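Local coordinates for protein TCR alpha chain (PDB 6LIR) that forms the alpha subunit of a chicken alpha-beta T-cell receptor, an immunoglobulin-type chain that probably takes part in antigen recognition at the T-cell surface, at residues A8-S11 / E12-I16; S62-D66 / S67-A71; R76-L79 / G80-A83. All blocks are in the same frame, centred on the assembly; numbering follows the deposited sequence.

From the N terminus, the three contacts follow one another in series within the V-set domain, and none nests inside or crosses another. Contact 1 (8-16) closes the bend by which strand 7-11, at the edge of one sheet, gives way to strand 16-21 of the facing sheet. Contact 2 (62-71) closes the hairpin between strands 59-63 and 69-74, and its centre lies about 22 Å from that of contact 1. Contact 3 (76-83) turns the chain from strand 69-74 back to the first sheet at strand 84-90. Contacts 1 and 3 meet at one end of the sandwich, where G13 N probably bonds to P77 O.

Contact 1. Residues A8-S11 / E12-I16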
loop_
_atom_site.group_PDB
_atom_site.type_symbol
_atom_site.label_atom_id
_atom_site.label_comp_id
_atom_site.label_asym_id
_atom_site.label_seq_id
_atom_site.Cartn_x
_atom_site.Cartn_y
_atom_site.Cartn_z
ATOM N N ALA A 8 0.093 15.075 -1.785
ATOM C CA ALA A 8 -0.864 15.930 -2.471
ATOM C C ALA A 8 -2.255 15.362 -2.241
ATOM O O ALA A 8 -2.423 14.164 -1.994
ATOM C CB ALA A 8 -0.565 16.031 -3.970
ATOM N N GLU A 9 -3.258 16.228 -2.333
ATOM C CA GLU A 9 -4.629 15.797 -2.121
ATOM C C GLU A 9 -5.556 16.567 -3.048
ATOM O O GLU A 9 -5.327 17.737 -3.361
ATOM C CB GLU A 9 -5.061 15.992 -0.656
ATOM C CG GLU A 9 -5.220 17.449 -0.245
ATOM C CD GLU A 9 -5.756 17.615 1.167
ATOM O OE1 GLU A 9 -4.992 18.072 2.043
ATOM O OE2 GLU A 9 -6.941 17.293 1.397
ATOM N N THR A 10 -6.612 15.888 -3.480
ATOM C CA THR A 10 -7.578 16.468 -4.400
ATOM C C THR A 10 -8.889 15.716 -4.248
ATOM O O THR A 10 -8.923 14.577 -3.778
ATOM C CB THR A 10 -7.091 16.416 -5.853
ATOM O OG1 THR A 10 -7.937 17.234 -6.670
ATOM C CG2 THR A 10 -7.123 14.989 -6.379
ATOM N N SER A 11 -9.968 16.376 -4.636
ATOM C CA SER A 11 -11.269 15.732 -4.649
ATOM C C SER A 11 -11.486 15.058 -5.995
ATOM O O SER A 11 -10.922 15.467 -7.014
ATOM C CB SER A 11 -12.385 16.742 -4.376
ATOM O OG SER A 11 -12.586 17.586 -5.495
ATOM N N GLU A 12 -12.308 14.012 -5.984
ATOM C CA GLU A 12 -12.633 13.268 -7.193
ATOM C C GLU A 12 -13.123 14.207 -8.289
ATOM O O GLU A 12 -13.972 15.069 -8.053
ATOM C CB GLU A 12 -13.700 12.217 -6.884
ATOM C CG GLU A 12 -13.784 11.089 -7.894
ATOM C CD GLU A 12 -14.496 9.871 -7.337
ATOM O OE1 GLU A 12 -15.296 10.035 -6.390
ATOM O OE2 GLU A 12 -14.251 8.750 -7.838
ATOM N N GLY A 13 -12.532 14.076 -9.476
ATOM C CA GLY A 13 -12.876 14.912 -10.606
ATOM C C GLY A 13 -12.193 16.262 -10.654
ATOM O O GLY A 13 -12.270 16.935 -11.690
ATOM N N THR A 14 -11.519 16.680 -9.586
ATOM C CA THR A 14 -10.782 17.935 -9.572
ATOM C C THR A 14 -9.322 17.652 -9.923
ATOM O O THR A 14 -8.621 16.958 -9.176
ATOM C CB THR A 14 -10.893 18.616 -8.208
ATOM O OG1 THR A 14 -12.262 18.959 -7.951
ATOM C CG2 THR A 14 -10.057 19.876 -8.174
ATOM N N GLY A 15 -8.878 18.177 -11.065
ATOM C CA GLY A 15 -7.517 17.947 -11.517
ATOM C C GLY A 15 -6.476 18.439 -10.528
ATOM O O GLY A 15 -6.712 19.343 -9.725
ATOM N N ILE A 16 -5.288 17.835 -10.599
ATOM C CA ILE A 16 -4.198 18.222 -9.710
ATOM C C ILE A 16 -2.867 18.067 -10.435
ATOM O O ILE A 16 -2.669 17.150 -11.240
ATOM C CB ILE A 16 -4.215 17.410 -8.397
ATOM C CG1 ILE A 16 -3.212 18.003 -7.399
ATOM C CG2 ILE A 16 -3.937 15.932 -8.663
ATOM C CD1 ILE A 16 -3.297 17.422 -6.010
#
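T14 N points back to S11 O (2.9 Å), closing a type II beta turn from S11 to T14 in which G13 takes a positive phi of 83°. The turn illustrates how an immunoglobulin V domain moves its chain from one sheet to the other just after strand 7-11, and two side-chain bonds supplement the backbone one. Beside the amide bond the hydroxyls of S11 and T14 meet: T14 OG1 donates to S11 OG at 2.8 Å. Further in, T10 spans the bend. With its hydroxyl anti to the backbone N (chi1 -168°), T10 OG1 swings toward the returning chain and donates to T14 O at 2.6 Å, meeting that oxygen from above the carbonyl plane, 40° out of it. The methyl of the same residue packs on the isoleucine, T10 CG2 lying 4.0 Å from I16 CG2.

The CG1–CD1 branch of I16 reaches back along strand 7-11 toward A8. At its end, I16 CD1 touches A8 CB at 3.7 Å, and it also lies against E9 O and T10 CB. Outside the bend, L105 of strand 97-108 touches both A8 and I16, while V107 and P77 pack on T10.

A threonine at this site therefore serves two environments at once. Its buried hydroxyl is satisfied by a carbonyl of the turn and its methyl joins the apolar layer, whereas the S11–T14 hydroxyl pair, on a more exposed side than T10, adds a second bond beside the backbone bond of the turn.

Contact 2. Residues S62-D66 / S67-A71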
loop_
_atom_site.group_PDB
_atom_site.type_symbol
_atom_site.label_atom_id
_atom_site.label_comp_id
_atom_site.label_asym_id
_atom_site.label_seq_id
_atom_site.Cartn_x
_atom_site.Cartn_y
_atom_site.Cartn_z
ATOM N N SER A 62 4.193 17.887 -18.824
ATOM C CA SER A 62 4.818 19.057 -19.430
ATOM C C SER A 62 6.233 19.194 -18.887
ATOM O O SER A 62 6.435 19.238 -17.669
ATOM C CB SER A 62 4.014 20.334 -19.164
ATOM O OG SER A 62 2.766 20.331 -19.846
ATOM N N VAL A 63 7.208 19.219 -19.793
ATOM C CA VAL A 63 8.621 19.372 -19.461
ATOM C C VAL A 63 9.023 20.828 -19.666
ATOM O O VAL A 63 8.744 21.415 -20.719
ATOM C CB VAL A 63 9.496 18.441 -20.321
ATOM C CG1 VAL A 63 10.980 18.765 -20.135
ATOM C CG2 VAL A 63 9.216 16.986 -19.994
ATOM N N SER A 64 9.690 21.404 -18.668
ATOM C CA SER A 64 10.131 22.791 -18.752
ATOM C C SER A 64 11.090 22.991 -19.919
ATOM O O SER A 64 11.769 22.061 -20.365
ATOM C CB SER A 64 10.805 23.221 -17.450
ATOM O OG SER A 64 9.918 23.074 -16.354
ATOM N N ALA A 65 11.120 24.225 -20.427
ATOM C CA ALA A 65 11.958 24.545 -21.579
ATOM C C ALA A 65 13.423 24.210 -21.319
ATOM O O ALA A 65 14.128 23.742 -22.221
ATOM C CB ALA A 65 11.796 26.019 -21.949
ATOM N N ASP A 66 13.907 24.454 -20.100
ATOM C CA ASP A 66 15.295 24.156 -19.767
ATOM C C ASP A 66 15.511 22.708 -19.341
ATOM O O ASP A 66 16.650 22.341 -19.019
ATOM C CB ASP A 66 15.791 25.104 -18.670
ATOM C CG ASP A 66 15.069 24.908 -17.349
ATOM O OD1 ASP A 66 14.084 24.137 -17.300
ATOM O OD2 ASP A 66 15.488 25.533 -16.353
ATOM N N SER A 67 14.457 21.888 -19.337
ATOM C CA SER A 67 14.535 20.465 -18.995
ATOM C C SER A 67 15.072 20.228 -17.586
ATOM O O SER A 67 15.645 19.175 -17.301
ATOM C CB SER A 67 15.373 19.686 -20.014
ATOM O OG SER A 67 14.717 19.639 -21.268
ATOM N N ARG A 68 14.879 21.183 -16.680
ATOM C CA ARG A 68 15.304 21.009 -15.298
ATOM C C ARG A 68 14.127 20.830 -14.350
ATOM O O ARG A 68 14.313 20.866 -13.129
ATOM C CB ARG A 68 16.168 22.196 -14.860
ATOM C CG ARG A 68 17.447 22.343 -15.687
ATOM C CD ARG A 68 18.320 23.487 -15.192
ATOM N NE ARG A 68 19.489 23.669 -16.052
ATOM C CZ ARG A 68 20.640 23.028 -15.886
ATOM N NH1 ARG A 68 20.781 22.167 -14.886
ATOM N NH2 ARG A 68 21.650 23.246 -16.719
ATOM N N SER A 69 12.933 20.595 -14.884
ATOM C CA SER A 69 11.733 20.360 -14.089
ATOM C C SER A 69 10.651 19.822 -15.010
ATOM O O SER A 69 10.720 19.977 -16.233
ATOM C CB SER A 69 11.246 21.630 -13.385
ATOM O OG SER A 69 10.836 22.595 -14.331
ATOM N N SER A 70 9.642 19.201 -14.404
ATOM C CA SER A 70 8.484 18.735 -15.146
ATOM C C SER A 70 7.280 18.714 -14.214
ATOM O O SER A 70 7.401 18.889 -12.999
ATOM C CB SER A 70 8.732 17.351 -15.759
ATOM O OG SER A 70 8.590 16.331 -14.784
ATOM N N ALA A 71 6.111 18.489 -14.803
ATOM C CA ALA A 71 4.866 18.492 -14.052
ATOM C C ALA A 71 3.921 17.481 -14.675
ATOM O O ALA A 71 3.729 17.475 -15.894
ATOM C CB ALA A 71 4.215 19.881 -14.037
HETATM O O HOH W 1 12.985 21.052 -23.054
HETATM O O HOH W 2 12.770 24.270 -14.834
#
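D66 crosses R68 at about a right angle at the tip of the hairpin, and its side chain can be traced atom by atom. D66 CB only leads to the carboxylate. From there a chi1 of 65° sets CG between the backbone N and the carbonyl carbon, which turns the carboxylate along the chain ahead. D66 OD1 accepts R68 N at 3.1 Å, an Asx turn in which the N-H, though fairly straight (161°), arrives from well above the carboxylate plane. A water donates to the same OD1. The other oxygen rests on the aliphatic part of the arginine, D66 OD2 lying 3.7 Å from R68 CD; the two flat groups stand 76° apart, and R68 NH1 bonds instead to P23 O.

This is the D–E hairpin of a V domain, the place of the fourth hypervariable loop in T-cell receptors. A type I turn closes it through S67 N and S64 O (2.9 Å), S67 itself having a positive phi. S64 N then bonds to S69 O, and S62 pairs with A71 through two backbone bonds. Between those pairs, V63 and S70 face inward to I30, with S70 OG bonded to W32 NE1.

Contact 3. Residues R76-L79 / G80-A83; sequences RPRL and GDAA
D81 OD2 takes the backbone N-H of R78 (R78 N) at 2.8 Å, almost straight (174°), on the anti side of the carboxylate and close to its plane. In return D81 N bonds to R78 O, also at 2.8 Å, so the two residues grip each other twice across a single 3-10 turn. One step along, A82 N reaches L79 O at 3.2 Å and closes the next such turn. The side-chain bond has the form of one half of a capping box, in which the residue three places on accepts the N-H of the residue that begins the turn.

Around this core, R78 bends at chi3 (-56°), which brings one face of its guanidinium up to D81 OD2, 3.5 Å from R78 NH1. The planes stand 83° apart and no N-H points at the oxygen, so this salt bridge is one of charge alone. P77 CA lies 3.4 Å from D81 OD2, on the side away from R78 NH1, and a water links R76 O with R78 NH1. In the outer shell, R34 forms a salt bridge with D81 OD1, Y85 OH bonds to D81 O in the manner of a tyrosine corner, and P57 packs on the aspartate. Replacing D81 by an alanine is likely to leave R34 and the amide of R78 without this partner, and the R78 guanidinium freer to turn.

The aspartate sits in the E–F turn of the V domain. Buried between two arginines and a backbone donor, this carboxylate is probably stabilised in its charged form, and it ties the turn to strand 29-35.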
loop_
_atom_site.group_PDB
_atom_site.type_symbol
_atom_site.label_atom_id
_atom_site.label_comp_id
_atom_site.label_asym_id
_atom_site.label_seq_id
_atom_site.Cartn_x
_atom_site.Cartn_y
_atom_site.Cartn_z
ATOM N N ARG A 76 -8.515 14.164 -14.388
ATOM C CA ARG A 76 -9.777 13.684 -13.830
ATOM C C ARG A 76 -9.553 12.626 -12.764
ATOM O O ARG A 76 -9.991 11.479 -12.939
ATOM C CB ARG A 76 -10.704 13.118 -14.903
ATOM C CG ARG A 76 -11.773 14.115 -15.294
ATOM C CD ARG A 76 -12.610 13.628 -16.462
ATOM N NE ARG A 76 -12.924 14.726 -17.362
ATOM C CZ ARG A 76 -12.175 15.057 -18.408
ATOM N NH1 ARG A 76 -11.071 14.366 -18.680
ATOM N NH2 ARG A 76 -12.521 16.078 -19.172
ATOM N N PRO A 77 -8.849 12.947 -11.682
ATOM C CA PRO A 77 -8.476 11.911 -10.716
ATOM C C PRO A 77 -9.692 11.235 -10.108
ATOM O O PRO A 77 -10.659 11.885 -9.718
ATOM C CB PRO A 77 -7.684 12.688 -9.654
ATOM C CG PRO A 77 -7.402 14.046 -10.267
ATOM C CD PRO A 77 -8.583 14.289 -11.152
ATOM N N ARG A 78 -9.629 9.912 -10.033
ATOM C CA ARG A 78 -10.623 9.120 -9.329
ATOM C C ARG A 78 -9.951 8.397 -8.169
ATOM O O ARG A 78 -8.725 8.421 -8.016
ATOM C CB ARG A 78 -11.309 8.122 -10.267
ATOM C CG ARG A 78 -12.204 8.761 -11.324
ATOM C CD ARG A 78 -12.306 7.888 -12.570
ATOM N NE ARG A 78 -10.993 7.593 -13.145
ATOM C CZ ARG A 78 -10.343 6.444 -12.979
ATOM N NH1 ARG A 78 -9.152 6.263 -13.532
ATOM N NH2 ARG A 78 -10.886 5.476 -12.252
ATOM N N LEU A 79 -10.778 7.744 -7.348
ATOM C CA LEU A 79 -10.269 7.080 -6.151
ATOM C C LEU A 79 -9.158 6.096 -6.492
ATOM O O LEU A 79 -8.179 5.965 -5.747
ATOM C CB LEU A 79 -11.417 6.370 -5.430
ATOM C CG LEU A 79 -11.101 5.647 -4.120
ATOM C CD1 LEU A 79 -10.398 6.578 -3.142
ATOM C CD2 LEU A 79 -12.379 5.091 -3.506
ATOM N N GLY A 80 -9.264 5.436 -7.643
ATOM C CA GLY A 80 -8.246 4.494 -8.071
ATOM C C GLY A 80 -6.920 5.129 -8.442
ATOM O O GLY A 80 -5.941 4.399 -8.621
ATOM N N ASP A 81 -6.865 6.455 -8.559
ATOM C CA ASP A 81 -5.636 7.159 -8.902
ATOM C C ASP A 81 -4.829 7.567 -7.677
ATOM O O ASP A 81 -3.764 8.178 -7.828
ATOM C CB ASP A 81 -5.959 8.398 -9.742
ATOM C CG ASP A 81 -6.590 8.045 -11.070
ATOM O OD1 ASP A 81 -6.061 7.140 -11.752
ATOM O OD2 ASP A 81 -7.619 8.655 -11.427
ATOM N N ALA A 82 -5.300 7.236 -6.480
ATOM C CA ALA A 82 -4.534 7.480 -5.265
ATOM C C ALA A 82 -3.323 6.557 -5.241
ATOM O O ALA A 82 -3.465 5.332 -5.179
ATOM C CB ALA A 82 -5.408 7.260 -4.031
ATOM N N ALA A 83 -2.134 7.143 -5.302
ATOM C CA ALA A 83 -0.902 6.368 -5.343
ATOM C C ALA A 83 0.255 7.301 -5.028
ATOM O O ALA A 83 0.077 8.507 -4.836
ATOM C CB ALA A 83 -0.705 5.697 -6.708
HETATM O O HOH W 3 -8.028 9.249 -13.743
#